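Local coordinates for LPP20 lipofamily protein (Helicobacter pylori R046Wa, PDB 4KZS) that is a secreted protein of unknown function, possibly connected with the outer membrane and the Tol-Pal system, at residues E84-E89 with R98-Q103; D112-L117 with V159-L164; V180-D185 with A195-Y200; F220-N225 with Q240-L245. One frame throughout, in Å; residues are numbered along the deposited sequence.

Contact 1 of 4, residues E84-E89 with R98-Q103; sequences EIVNQE and RVRINQ
Arg-98 O is gripped by two backbone amides of the facing strand: Val-86 N at 2.7 Å and Asn-87 N at 3.3 Å, both arriving on the same face of its carbonyl plane. Asn-87 O accepts from Arg-98 N at 3.0 Å. This two-against-one pairing is a classic beta bulge, and it shifts the antiparallel register by one residue in the hairpin of strands 84-91 and 94-102. Before the bulge, Glu-84 and Arg-100 form a regular hydrogen-bonded pair, with Glu-84 N to Arg-100 O and Arg-100 N to Glu-84 O both 3.0 Å. Their side chains, on the face that carries Asn-87 and Arg-98, close a salt bridge. Glu-84 OE2 lies 2.7 Å from Arg-100 NE, in the guanidinium plane, yet the nitrogen stands above the carboxylate plane; the two planes are 58° apart. Arg-100 leaves the backbone with CG wedged between N and C (chi1 64°), then runs extended past Val-86, whose CG2 rests against its CD. Tyr-21 bonds NH1, Tyr-19 adds a cation-pi contact, and the Tyr-19 hydroxyl bonds Glu-84 OE1. On the other face, Ile-85 CD1 packs against Val-99 CG1 at 3.6 Å, with Val-99 touching Leu-40 of helix 29-53.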
loop_
_atom_site.group_PDB
_atom_site.type_symbol
_atom_site.label_atom_id
_atom_site.label_comp_id
_atom_site.label_asym_id
_atom_site.label_seq_id
_atom_site.Cartn_x
_atom_site.Cartn_y
_atom_site.Cartn_z
ATOM N N GLU A 84 -20.085 15.903 -12.787
ATOM C CA GLU A 84 -21.128 16.948 -12.911
ATOM C C GLU A 84 -22.257 16.939 -11.864
ATOM O O GLU A 84 -22.753 15.880 -11.452
ATOM C CB GLU A 84 -21.753 16.907 -14.283
ATOM C CG GLU A 84 -20.832 16.487 -15.405
ATOM C CD GLU A 84 -21.559 16.454 -16.724
ATOM O OE1 GLU A 84 -20.863 16.445 -17.772
ATOM O OE2 GLU A 84 -22.825 16.459 -16.716
ATOM N N ILE A 85 -22.649 18.133 -11.433
ATOM C CA ILE A 85 -23.840 18.327 -10.588
ATOM C C ILE A 85 -25.083 18.529 -11.467
ATOM O O ILE A 85 -25.184 19.493 -12.210
ATOM C CB ILE A 85 -23.688 19.543 -9.658
ATOM C CG1 ILE A 85 -22.437 19.430 -8.783
ATOM C CG2 ILE A 85 -24.916 19.680 -8.774
ATOM C CD1 ILE A 85 -22.447 18.247 -7.849
ATOM N N VAL A 86 -26.014 17.599 -11.431
ATOM C CA VAL A 86 -27.169 17.714 -12.300
ATOM C C VAL A 86 -28.374 18.290 -11.571
ATOM O O VAL A 86 -29.220 18.877 -12.203
ATOM C CB VAL A 86 -27.490 16.381 -12.980
ATOM C CG1 VAL A 86 -28.868 16.410 -13.639
ATOM C CG2 VAL A 86 -26.456 16.120 -14.049
ATOM N N ASN A 87 -28.484 18.110 -10.262
ATOM C CA ASN A 87 -29.593 18.713 -9.554
ATOM C C ASN A 87 -29.158 19.122 -8.191
ATOM O O ASN A 87 -28.311 18.459 -7.578
ATOM C CB ASN A 87 -30.781 17.748 -9.435
ATOM C CG ASN A 87 -31.366 17.363 -10.801
ATOM O OD1 ASN A 87 -31.052 16.299 -11.385
ATOM N ND2 ASN A 87 -32.168 18.237 -11.338
ATOM N N GLN A 88 -29.749 20.214 -7.717
ATOM C CA GLN A 88 -29.590 20.628 -6.343
ATOM C C GLN A 88 -30.859 21.330 -5.890
ATOM O O GLN A 88 -31.257 22.341 -6.442
ATOM C CB GLN A 88 -28.391 21.547 -6.243
ATOM C CG GLN A 88 -27.399 21.164 -5.165
ATOM C CD GLN A 88 -26.017 21.742 -5.393
ATOM O OE1 GLN A 88 -25.055 21.321 -4.719
ATOM N NE2 GLN A 88 -25.897 22.706 -6.332
ATOM N N GLU A 89 -31.517 20.757 -4.900
ATOM C CA GLU A 89 -32.745 21.295 -4.350
ATOM C C GLU A 89 -32.539 21.273 -2.868
ATOM O O GLU A 89 -31.750 20.464 -2.341
ATOM C CB GLU A 89 -33.943 20.370 -4.609
ATOM C CG GLU A 89 -34.091 19.812 -6.000
ATOM C CD GLU A 89 -34.574 20.854 -6.958
ATOM O OE1 GLU A 89 -35.570 21.527 -6.626
ATOM O OE2 GLU A 89 -33.966 20.990 -8.042
ATOM N N ARG A 98 -27.822 15.569 -7.159
ATOM C CA ARG A 98 -27.648 14.436 -8.034
ATOM C C ARG A 98 -26.462 14.725 -8.973
ATOM O O ARG A 98 -26.274 15.852 -9.385
ATOM C CB ARG A 98 -28.943 14.230 -8.766
ATOM C CG ARG A 98 -28.933 13.150 -9.821
ATOM C CD ARG A 98 -29.814 13.760 -10.902
ATOM N NE ARG A 98 -30.719 12.758 -11.368
ATOM C CZ ARG A 98 -31.488 12.885 -12.420
ATOM N NH1 ARG A 98 -31.538 14.017 -13.107
ATOM N NH2 ARG A 98 -32.243 11.869 -12.738
ATOM N N VAL A 99 -25.667 13.704 -9.267
ATOM C CA VAL A 99 -24.407 13.856 -9.947
ATOM C C VAL A 99 -24.346 12.781 -10.962
ATOM O O VAL A 99 -25.068 11.816 -10.885
ATOM C CB VAL A 99 -23.193 13.638 -9.038
ATOM C CG1 VAL A 99 -23.145 14.679 -7.963
ATOM C CG2 VAL A 99 -23.299 12.314 -8.348
ATOM N N ARG A 100 -23.524 12.997 -11.979
ATOM C CA ARG A 100 -23.305 12.009 -13.006
ATOM C C ARG A 100 -21.917 12.139 -13.564
ATOM O O ARG A 100 -21.196 13.148 -13.319
ATOM C CB ARG A 100 -24.302 12.205 -14.111
ATOM C CG ARG A 100 -24.140 13.524 -14.827
ATOM C CD ARG A 100 -25.132 13.586 -15.958
ATOM N NE ARG A 100 -24.839 14.699 -16.862
ATOM C CZ ARG A 100 -25.397 14.830 -18.073
ATOM N NH1 ARG A 100 -26.291 13.958 -18.518
ATOM N NH2 ARG A 100 -25.085 15.843 -18.833
ATOM N N ILE A 101 -21.520 11.133 -14.331
ATOM C CA ILE A 101 -20.212 11.184 -14.978
ATOM C C ILE A 101 -20.279 10.375 -16.194
ATOM O O ILE A 101 -20.930 9.333 -16.202
ATOM C CB ILE A 101 -19.106 10.592 -14.109
ATOM C CG1 ILE A 101 -17.751 10.850 -14.750
ATOM C CG2 ILE A 101 -19.332 9.088 -13.825
ATOM C CD1 ILE A 101 -16.582 10.776 -13.761
ATOM N N ASN A 102 -19.613 10.883 -17.223
ATOM C CA ASN A 102 -19.461 10.231 -18.506
ATOM C C ASN A 102 -18.721 8.903 -18.364
ATOM O O ASN A 102 -17.657 8.836 -17.799
ATOM C CB ASN A 102 -18.661 11.161 -19.386
ATOM C CG ASN A 102 -18.505 10.620 -20.770
ATOM O OD1 ASN A 102 -17.634 9.791 -21.027
ATOM N ND2 ASN A 102 -19.343 11.086 -21.678
ATOM N N GLN A 103 -19.280 7.832 -18.856
ATOM C CA GLN A 103 -18.593 6.562 -18.747
ATOM C C GLN A 103 -17.210 6.599 -19.315
ATOM O O GLN A 103 -16.273 6.068 -18.690
ATOM C CB GLN A 103 -19.389 5.446 -19.382
ATOM C CG GLN A 103 -20.403 4.911 -18.402
ATOM C CD GLN A 103 -21.097 3.671 -18.898
ATOM O OE1 GLN A 103 -22.041 3.749 -19.703
ATOM N NE2 GLN A 103 -20.636 2.509 -18.421
#

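Contact 2 of 4, residues D112-L117 with V159-L164; sequences DKYNAL and VPVGSL
Helix 103-121 meets the loop between helices 135-157 and 165-172 through Tyr-114, whose ring is set against Val-161. Its CG lies opposite the backbone N across the CA-CB bond (chi1 -177°), carrying the ring off the helix toward the loop. Val-161 comes from the opposite direction and lays CG1 over one face of the ring, 3.8 Å from the centroid and 29° off the normal, a CH-pi contact. Its other methyl, CG2, lies near the rim atoms CE1 and CD1 and also reaches Asn-115 OD1 at 3.7 Å. The valine is poorly ordered, so this detail is approximate.

Farther out, the phenolic oxygen touches the branch point of Leu-164: Tyr-114 OH to Leu-164 CG is 3.5 Å, while Leu-164 CD1 sits obliquely to the ring, 4.2 Å from Tyr-114 CE2. The hydroxyl has its polar partner in Glu-151 of helix 135-157, which also touches the Leu-164 side chain. Ile-150 of the same helix packs on Tyr-114 as well. One tyrosine thereby bridges a helix, its neighbour and the connecting loop. Packing of this kind, a helix-borne aromatic ring covered by an inter-helix loop, is consistent with the three-helix bundle described for the protein, to which these helices probably belong.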
loop_
_atom_site.group_PDB
_atom_site.type_symbol
_atom_site.label_atom_id
_atom_site.label_comp_id
_atom_site.label_asym_id
_atom_site.label_seq_id
_atom_site.Cartn_x
_atom_site.Cartn_y
_atom_site.Cartn_z
ATOM N N ASP A 112 -5.705 6.973 -16.107
ATOM C CA ASP A 112 -4.772 7.950 -15.597
ATOM C C ASP A 112 -4.189 7.600 -14.242
ATOM O O ASP A 112 -2.993 7.774 -14.034
ATOM C CB ASP A 112 -5.390 9.347 -15.589
ATOM C CG ASP A 112 -5.761 9.845 -16.997
ATOM O OD1 ASP A 112 -5.345 9.247 -18.025
ATOM O OD2 ASP A 112 -6.486 10.854 -17.083
ATOM N N LYS A 113 -5.036 7.149 -13.317
ATOM C CA LYS A 113 -4.608 6.779 -11.970
ATOM C C LYS A 113 -3.709 5.532 -12.126
ATOM O O LYS A 113 -2.730 5.368 -11.413
ATOM C CB LYS A 113 -5.832 6.501 -11.083
ATOM C CG LYS A 113 -5.566 6.313 -9.587
ATOM C CD LYS A 113 -6.878 6.124 -8.802
ATOM C CE LYS A 113 -6.676 5.862 -7.303
ATOM N NZ LYS A 113 -6.050 7.013 -6.596
ATOM N N TYR A 114 -4.003 4.687 -13.099
ATOM C CA TYR A 114 -3.125 3.573 -13.390
ATOM C C TYR A 114 -1.749 4.044 -13.856
ATOM O O TYR A 114 -0.777 3.749 -13.169
ATOM C CB TYR A 114 -3.739 2.689 -14.450
ATOM C CG TYR A 114 -2.927 1.493 -14.754
ATOM C CD1 TYR A 114 -1.878 1.587 -15.619
ATOM C CD2 TYR A 114 -3.218 0.257 -14.197
ATOM C CE1 TYR A 114 -1.111 0.488 -15.939
ATOM C CE2 TYR A 114 -2.456 -0.863 -14.499
ATOM C CZ TYR A 114 -1.390 -0.740 -15.384
ATOM O OH TYR A 114 -0.579 -1.810 -15.744
ATOM N N ASN A 115 -1.671 4.780 -14.991
ATOM C CA ASN A 115 -0.416 5.352 -15.480
ATOM C C ASN A 115 0.381 6.032 -14.362
ATOM O O ASN A 115 1.595 5.916 -14.315
ATOM C CB ASN A 115 -0.648 6.313 -16.600
ATOM C CG ASN A 115 -1.370 5.665 -17.771
ATOM O OD1 ASN A 115 -1.376 4.439 -17.902
ATOM N ND2 ASN A 115 -2.026 6.478 -18.613
ATOM N N ALA A 116 -0.300 6.653 -13.415
ATOM C CA ALA A 116 0.366 7.351 -12.338
ATOM C C ALA A 116 0.929 6.335 -11.384
ATOM O O ALA A 116 2.013 6.528 -10.851
ATOM C CB ALA A 116 -0.598 8.284 -11.612
ATOM N N LEU A 117 0.200 5.243 -11.174
ATOM C CA LEU A 117 0.728 4.153 -10.348
ATOM C C LEU A 117 1.971 3.503 -10.988
ATOM O O LEU A 117 2.924 3.227 -10.268
ATOM C CB LEU A 117 -0.347 3.110 -10.013
ATOM C CG LEU A 117 -1.397 3.706 -9.064
ATOM C CD1 LEU A 117 -2.666 2.866 -9.065
ATOM C CD2 LEU A 117 -0.875 3.866 -7.662
ATOM N N VAL A 159 -9.299 -1.160 -22.826
ATOM C CA VAL A 159 -8.342 -0.076 -22.856
ATOM C C VAL A 159 -7.000 -0.788 -22.756
ATOM O O VAL A 159 -6.943 -1.910 -22.255
ATOM C CB VAL A 159 -8.571 0.855 -21.670
ATOM C CG1 VAL A 159 -7.739 2.111 -21.815
ATOM C CG2 VAL A 159 -10.041 1.218 -21.568
ATOM N N PRO A 160 -5.927 -0.175 -23.269
ATOM C CA PRO A 160 -4.641 -0.886 -23.345
ATOM C C PRO A 160 -3.810 -1.107 -22.037
ATOM O O PRO A 160 -4.292 -1.726 -21.084
ATOM C CB PRO A 160 -3.873 -0.064 -24.395
ATOM C CG PRO A 160 -4.939 0.580 -25.228
ATOM C CD PRO A 160 -5.957 0.968 -24.199
ATOM N N VAL A 161 -2.547 -0.672 -22.057
ATOM C CA VAL A 161 -1.584 -0.679 -20.919
ATOM C C VAL A 161 -0.973 -2.039 -20.519
ATOM O O VAL A 161 0.005 -2.110 -19.740
ATOM C CB VAL A 161 -2.075 0.138 -19.703
ATOM C CG1 VAL A 161 -2.741 -0.772 -18.664
ATOM C CG2 VAL A 161 -0.902 0.945 -19.133
ATOM N N GLY A 162 -1.552 -3.105 -21.055
ATOM C CA GLY A 162 -0.862 -4.397 -21.111
ATOM C C GLY A 162 -0.341 -5.082 -19.845
ATOM O O GLY A 162 -0.915 -6.103 -19.428
ATOM N N SER A 163 0.741 -4.576 -19.230
ATOM C CA SER A 163 1.412 -5.416 -18.210
ATOM C C SER A 163 2.054 -4.925 -16.895
ATOM O O SER A 163 2.825 -3.950 -16.840
ATOM C CB SER A 163 2.392 -6.373 -18.857
ATOM O OG SER A 163 2.783 -7.306 -17.874
ATOM N N LEU A 164 1.761 -5.698 -15.847
ATOM C CA LEU A 164 2.392 -5.540 -14.539
ATOM C C LEU A 164 3.344 -6.681 -14.244
ATOM O O LEU A 164 4.242 -6.525 -13.426
ATOM C CB LEU A 164 1.353 -5.452 -13.430
ATOM C CG LEU A 164 0.594 -4.128 -13.426
ATOM C CD1 LEU A 164 -0.718 -4.244 -12.660
ATOM C CD2 LEU A 164 1.465 -3.026 -12.865
#

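Contact 3 of 4, residues V180-D185 with A195-Y200; sequences VQITFD and ALISAY
Ile-182 and Phe-184 carry the first segment's share of this contact, reaching from strand 179-182 and the loop beyond it to Leu-196, Ile-197 and Tyr-200 on helix 190-200. Ahead of them, Val-180 is tied by backbone bonding to Ser-207 of the adjacent strand. Ile-182 then points its side chain toward the helix, and its two branches part. The longer branch, extended to its tip (chi2 180°), brings CD1 obliquely to the Tyr-200 ring; Ile-182 CD1 is 3.9 Å from Tyr-200 CB and roughly 3.2 Å from Tyr-200 CD1, a spacing too short to be read closely at 2.70 Å resolution. The methyl CG2 heads instead for Ile-197, with Ile-182 CG2 to Ile-197 CG1 at a loose 4.5 Å.

Thr-183 takes no part across the contact, but its backbone is bonded to Ile-215. At Phe-184 the chain has left the strand, but the ring swings back to the helix. With CG beside the backbone N (chi1 -82°), its far end reaches the helix, where Leu-196 CB meets the ring edge, near its plane, 4.3 Å from Phe-184 CZ. Ile-197 CG1 approaches the same ring obliquely, 4.2 Å from Phe-184 CE1, while Ile-182 CG2 also lies at the ring edge. Lys-193, earlier on the helix, adds a cation-pi contact to Phe-184.

The interface is thus purely apolar across the two segments. It belongs to the beta-alpha-beta unit of strand 179-182, helix 190-200 and strand 205-207, and packs the helix onto the central strand of a parallel sheet. Pro-206 of strand 205-207 touches both isoleucines, Ile-215 of strand 214-215 touches Tyr-200, and helix 252-262 lies against Leu-196, Ala-199 and Tyr-200.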
loop_
_atom_site.group_PDB
_atom_site.type_symbol
_atom_site.label_atom_id
_atom_site.label_comp_id
_atom_site.label_asym_id
_atom_site.label_seq_id
_atom_site.Cartn_x
_atom_site.Cartn_y
_atom_site.Cartn_z
ATOM N N VAL A 180 17.713 -8.403 3.673
ATOM C CA VAL A 180 18.683 -7.500 4.263
ATOM C C VAL A 180 19.609 -8.220 5.237
ATOM O O VAL A 180 19.148 -9.021 6.062
ATOM C CB VAL A 180 18.004 -6.313 4.936
ATOM C CG1 VAL A 180 16.989 -5.729 3.971
ATOM C CG2 VAL A 180 17.344 -6.697 6.262
ATOM N N GLN A 181 20.909 -7.937 5.118
ATOM C CA GLN A 181 21.937 -8.465 6.033
ATOM C C GLN A 181 21.687 -8.056 7.477
ATOM O O GLN A 181 21.332 -6.921 7.739
ATOM C CB GLN A 181 23.325 -7.997 5.601
ATOM C CG GLN A 181 24.484 -8.717 6.274
ATOM C CD GLN A 181 25.760 -8.601 5.463
ATOM O OE1 GLN A 181 26.172 -7.498 5.087
ATOM N NE2 GLN A 181 26.394 -9.739 5.187
ATOM N N ILE A 182 21.858 -8.988 8.405
ATOM C CA ILE A 182 21.623 -8.706 9.809
ATOM C C ILE A 182 22.865 -9.062 10.622
ATOM O O ILE A 182 23.170 -10.234 10.832
ATOM C CB ILE A 182 20.370 -9.427 10.343
ATOM C CG1 ILE A 182 19.115 -8.877 9.661
ATOM C CG2 ILE A 182 20.269 -9.290 11.857
ATOM C CD1 ILE A 182 17.819 -9.532 10.112
ATOM N N THR A 183 23.576 -8.028 11.066
ATOM C CA THR A 183 24.801 -8.161 11.853
ATOM C C THR A 183 24.528 -8.119 13.361
ATOM O O THR A 183 23.573 -7.484 13.821
ATOM C CB THR A 183 25.815 -7.059 11.457
ATOM O OG1 THR A 183 25.961 -7.035 10.029
ATOM C CG2 THR A 183 27.191 -7.292 12.080
ATOM N N PHE A 184 25.375 -8.812 14.114
ATOM C CA PHE A 184 25.409 -8.679 15.561
ATOM C C PHE A 184 26.815 -8.356 16.131
ATOM O O PHE A 184 27.803 -8.286 15.388
ATOM C CB PHE A 184 24.838 -9.939 16.178
ATOM C CG PHE A 184 23.340 -9.968 16.228
ATOM C CD1 PHE A 184 22.584 -9.971 15.063
ATOM C CD2 PHE A 184 22.680 -10.043 17.463
ATOM C CE1 PHE A 184 21.193 -10.022 15.131
ATOM C CE2 PHE A 184 21.294 -10.105 17.541
ATOM C CZ PHE A 184 20.549 -10.088 16.370
ATOM N N ASP A 185 26.891 -8.148 17.448
ATOM C CA ASP A 185 28.148 -7.809 18.136
ATOM C C ASP A 185 28.990 -9.035 18.531
ATOM O O ASP A 185 28.460 -10.129 18.739
ATOM C CB ASP A 185 27.863 -6.923 19.366
ATOM C CG ASP A 185 27.080 -7.652 20.460
ATOM O OD1 ASP A 185 25.842 -7.471 20.555
ATOM O OD2 ASP A 185 27.707 -8.403 21.233
ATOM N N ALA A 195 15.407 -14.981 18.924
ATOM C CA ALA A 195 14.156 -14.212 19.060
ATOM C C ALA A 195 14.096 -13.010 18.123
ATOM O O ALA A 195 13.073 -12.712 17.514
ATOM C CB ALA A 195 13.961 -13.752 20.503
ATOM N N LEU A 196 15.217 -12.338 18.000
ATOM C CA LEU A 196 15.232 -11.144 17.242
ATOM C C LEU A 196 15.183 -11.466 15.781
ATOM O O LEU A 196 14.282 -10.983 15.095
ATOM C CB LEU A 196 16.465 -10.298 17.585
ATOM C CG LEU A 196 16.474 -9.530 18.932
ATOM C CD1 LEU A 196 17.400 -8.310 18.850
ATOM C CD2 LEU A 196 15.089 -9.121 19.438
ATOM N N ILE A 197 16.132 -12.286 15.310
ATOM C CA ILE A 197 16.147 -12.706 13.905
ATOM C C ILE A 197 14.801 -13.298 13.480
ATOM O O ILE A 197 14.356 -13.067 12.372
ATOM C CB ILE A 197 17.264 -13.715 13.618
ATOM C CG1 ILE A 197 18.636 -13.012 13.741
ATOM C CG2 ILE A 197 17.092 -14.331 12.239
ATOM C CD1 ILE A 197 19.834 -13.706 13.083
ATOM N N SER A 198 14.167 -14.038 14.386
ATOM C CA SER A 198 12.872 -14.601 14.197
ATOM C C SER A 198 11.793 -13.557 13.985
ATOM O O SER A 198 10.855 -13.789 13.234
ATOM C CB SER A 198 12.535 -15.428 15.440
ATOM O OG SER A 198 11.162 -15.761 15.519
ATOM N N ALA A 199 11.877 -12.435 14.692
ATOM C CA ALA A 199 10.859 -11.398 14.575
ATOM C C ALA A 199 11.181 -10.530 13.341
ATOM O O ALA A 199 10.340 -10.254 12.490
ATOM C CB ALA A 199 10.819 -10.573 15.852
ATOM N N TYR A 200 12.433 -10.130 13.252
ATOM C CA TYR A 200 12.968 -9.507 12.078
ATOM C C TYR A 200 12.506 -10.259 10.844
ATOM O O TYR A 200 12.396 -9.673 9.789
ATOM C CB TYR A 200 14.490 -9.573 12.143
ATOM C CG TYR A 200 15.210 -8.323 12.625
ATOM C CD1 TYR A 200 15.871 -7.505 11.703
ATOM C CD2 TYR A 200 15.281 -7.979 13.987
ATOM C CE1 TYR A 200 16.562 -6.372 12.097
ATOM C CE2 TYR A 200 15.962 -6.831 14.391
ATOM C CZ TYR A 200 16.611 -6.041 13.432
ATOM O OH TYR A 200 17.316 -4.901 13.756
#

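Contact 4 of 4, residues F220-N225 with Q240-L245; sequences FTDSAN and QGTPVL
Asp-222 leans across onto Gly-241 and Thr-242, where two irregular loop segments meet, their touching parts running nearly antiparallel (166° apart end to end). Its CB stands over the Gly-241 backbone, in a spacing too tight to be trusted, and the short spacings farther along the side chain are similarly doubtful. CG, beside the backbone N (chi1 -51°), comes close to the start of Thr-242, with Asp-222 CG roughly 3.1 Å from Thr-242 N. At the tip the carboxylate divides. Asp-222 OD1 faces the methyl Thr-242 CG2, the two side chains crossing at about a right angle. Asp-222 OD2 lies 3.5 Å from Thr-242 N, at an angle too poor for a hydrogen bond, and accepts a weak hydrogen bond from Thr-221 OG1 at 3.3 Å. Glu-250 brings a second carboxylate close to Asp-222 OD1, which would probably raise the proton affinity of the pair.

Thr-221 also meets Leu-245, whose CD1 sits against its hydroxyl oxygen.

Both segments belong to the long irregular region between strand 214-215 and helix 252-262. Glu-253 of that helix touches Asp-222 and Thr-242 and accepts from Ser-223 N, Lys-256 and Ile-260 touch Gln-240, and on helix 190-200 Leu-196 touches Ser-223 and Tyr-200 touches Asn-225.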
loop_
_atom_site.group_PDB
_atom_site.type_symbol
_atom_site.label_atom_id
_atom_site.label_comp_id
_atom_site.label_asym_id
_atom_site.label_seq_id
_atom_site.Cartn_x
_atom_site.Cartn_y
_atom_site.Cartn_z
ATOM N N PHE A 220 22.472 -5.493 24.931
ATOM C CA PHE A 220 23.048 -5.348 26.259
ATOM C C PHE A 220 22.131 -6.286 27.049
ATOM O O PHE A 220 22.560 -7.322 27.548
ATOM C CB PHE A 220 23.248 -3.865 26.556
ATOM C CG PHE A 220 24.180 -3.165 25.587
ATOM C CD1 PHE A 220 25.530 -3.506 25.530
ATOM C CD2 PHE A 220 23.713 -2.157 24.736
ATOM C CE1 PHE A 220 26.394 -2.853 24.652
ATOM C CE2 PHE A 220 24.573 -1.506 23.852
ATOM C CZ PHE A 220 25.918 -1.847 23.820
ATOM N N THR A 221 20.866 -5.887 27.125
ATOM C CA THR A 221 19.737 -6.598 27.746
ATOM C C THR A 221 18.527 -6.300 26.862
ATOM O O THR A 221 17.492 -6.998 26.898
ATOM C CB THR A 221 19.513 -5.959 29.141
ATOM O OG1 THR A 221 18.267 -6.409 29.710
ATOM C CG2 THR A 221 19.492 -4.443 29.055
ATOM N N ASP A 222 18.705 -5.242 26.064
ATOM C CA ASP A 222 17.710 -4.727 25.172
ATOM C C ASP A 222 18.415 -4.001 24.019
ATOM O O ASP A 222 19.343 -3.216 24.246
ATOM C CB ASP A 222 16.785 -3.824 25.964
ATOM C CG ASP A 222 16.250 -4.502 27.232
ATOM O OD1 ASP A 222 15.554 -5.533 27.151
ATOM O OD2 ASP A 222 16.533 -3.999 28.322
ATOM N N SER A 223 17.977 -4.279 22.783
ATOM C CA SER A 223 18.779 -4.004 21.559
ATOM C C SER A 223 19.021 -2.556 21.192
ATOM O O SER A 223 18.457 -1.683 21.797
ATOM C CB SER A 223 18.223 -4.723 20.326
ATOM O OG SER A 223 18.922 -4.286 19.157
ATOM N N ALA A 224 19.874 -2.365 20.182
ATOM C CA ALA A 224 20.333 -1.089 19.641
ATOM C C ALA A 224 20.646 -1.332 18.153
ATOM O O ALA A 224 21.595 -2.061 17.806
ATOM C CB ALA A 224 21.578 -0.578 20.376
ATOM N N ASN A 225 19.857 -0.705 17.275
ATOM C CA ASN A 225 19.743 -1.159 15.889
ATOM C C ASN A 225 20.116 -0.152 14.831
ATOM O O ASN A 225 19.564 0.916 14.810
ATOM C CB ASN A 225 18.303 -1.598 15.631
ATOM C CG ASN A 225 17.552 -1.959 16.912
ATOM O OD1 ASN A 225 17.592 -1.239 17.891
ATOM N ND2 ASN A 225 16.864 -3.078 16.900
ATOM N N GLN A 240 15.956 0.123 20.798
ATOM C CA GLN A 240 14.826 -0.293 21.644
ATOM C C GLN A 240 15.264 -0.972 22.948
ATOM O O GLN A 240 16.326 -1.594 22.982
ATOM C CB GLN A 240 13.870 -1.212 20.849
ATOM C CG GLN A 240 13.794 -0.941 19.339
ATOM C CD GLN A 240 13.246 0.450 18.960
ATOM O OE1 GLN A 240 12.052 0.726 19.104
ATOM N NE2 GLN A 240 14.120 1.319 18.439
ATOM N N GLY A 241 14.440 -0.860 24.001
ATOM C CA GLY A 241 14.717 -1.490 25.313
ATOM C C GLY A 241 13.456 -1.912 26.054
ATOM O O GLY A 241 12.397 -1.367 25.801
ATOM N N THR A 242 13.567 -2.898 26.942
ATOM C CA THR A 242 12.507 -3.271 27.899
ATOM C C THR A 242 12.936 -3.983 29.202
ATOM O O THR A 242 12.827 -5.216 29.296
ATOM C CB THR A 242 11.628 -4.267 27.120
ATOM O OG1 THR A 242 10.661 -4.843 28.014
ATOM C CG2 THR A 242 12.482 -5.399 26.504
ATOM N N PRO A 243 13.395 -3.224 30.223
ATOM C CA PRO A 243 13.840 -3.866 31.473
ATOM C C PRO A 243 12.706 -4.554 32.242
ATOM O O PRO A 243 12.004 -3.923 33.037
ATOM C CB PRO A 243 14.450 -2.708 32.280
ATOM C CG PRO A 243 13.802 -1.490 31.736
ATOM C CD PRO A 243 13.552 -1.761 30.276
ATOM N N VAL A 244 12.523 -5.845 31.973
ATOM C CA VAL A 244 11.538 -6.661 32.690
ATOM C C VAL A 244 12.194 -7.973 33.142
ATOM O O VAL A 244 11.527 -8.833 33.724
ATOM C CB VAL A 244 10.270 -6.939 31.834
ATOM C CG1 VAL A 244 9.117 -7.428 32.711
ATOM C CG2 VAL A 244 9.844 -5.698 31.054
ATOM N N LEU A 245 13.506 -8.085 32.908
ATOM C CA LEU A 245 14.251 -9.347 33.019
ATOM C C LEU A 245 13.598 -10.424 33.896
ATOM O O LEU A 245 13.630 -10.373 35.139
ATOM C CB LEU A 245 15.721 -9.115 33.403
ATOM C CG LEU A 245 16.614 -8.590 32.282
ATOM C CD1 LEU A 245 16.205 -7.172 31.882
ATOM C CD2 LEU A 245 18.076 -8.665 32.719
#

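The four contacts follow one another along the chain. Contact 1 lies at the surface of an antiparallel hairpin and is the most polar, combining backbone bonds with a salt bridge. Strand 94-102 leads directly into helix 103-121, so contact 2, partly buried nearer the middle of the chain, is next in line, the two centres about 27 Å apart; there an aromatic ring and aliphatic groups replace the charges. Contacts 3 and 4, also partly buried, lie on the opposite side of the chain's centre within the C-terminal domain, centres about 14 Å apart, and touch through Leu-196 with Ser-223 and Tyr-200 with Asn-225. Contact 3 is apolar helix-on-sheet packing, whereas contact 4 joins irregular segments with little clear bonding.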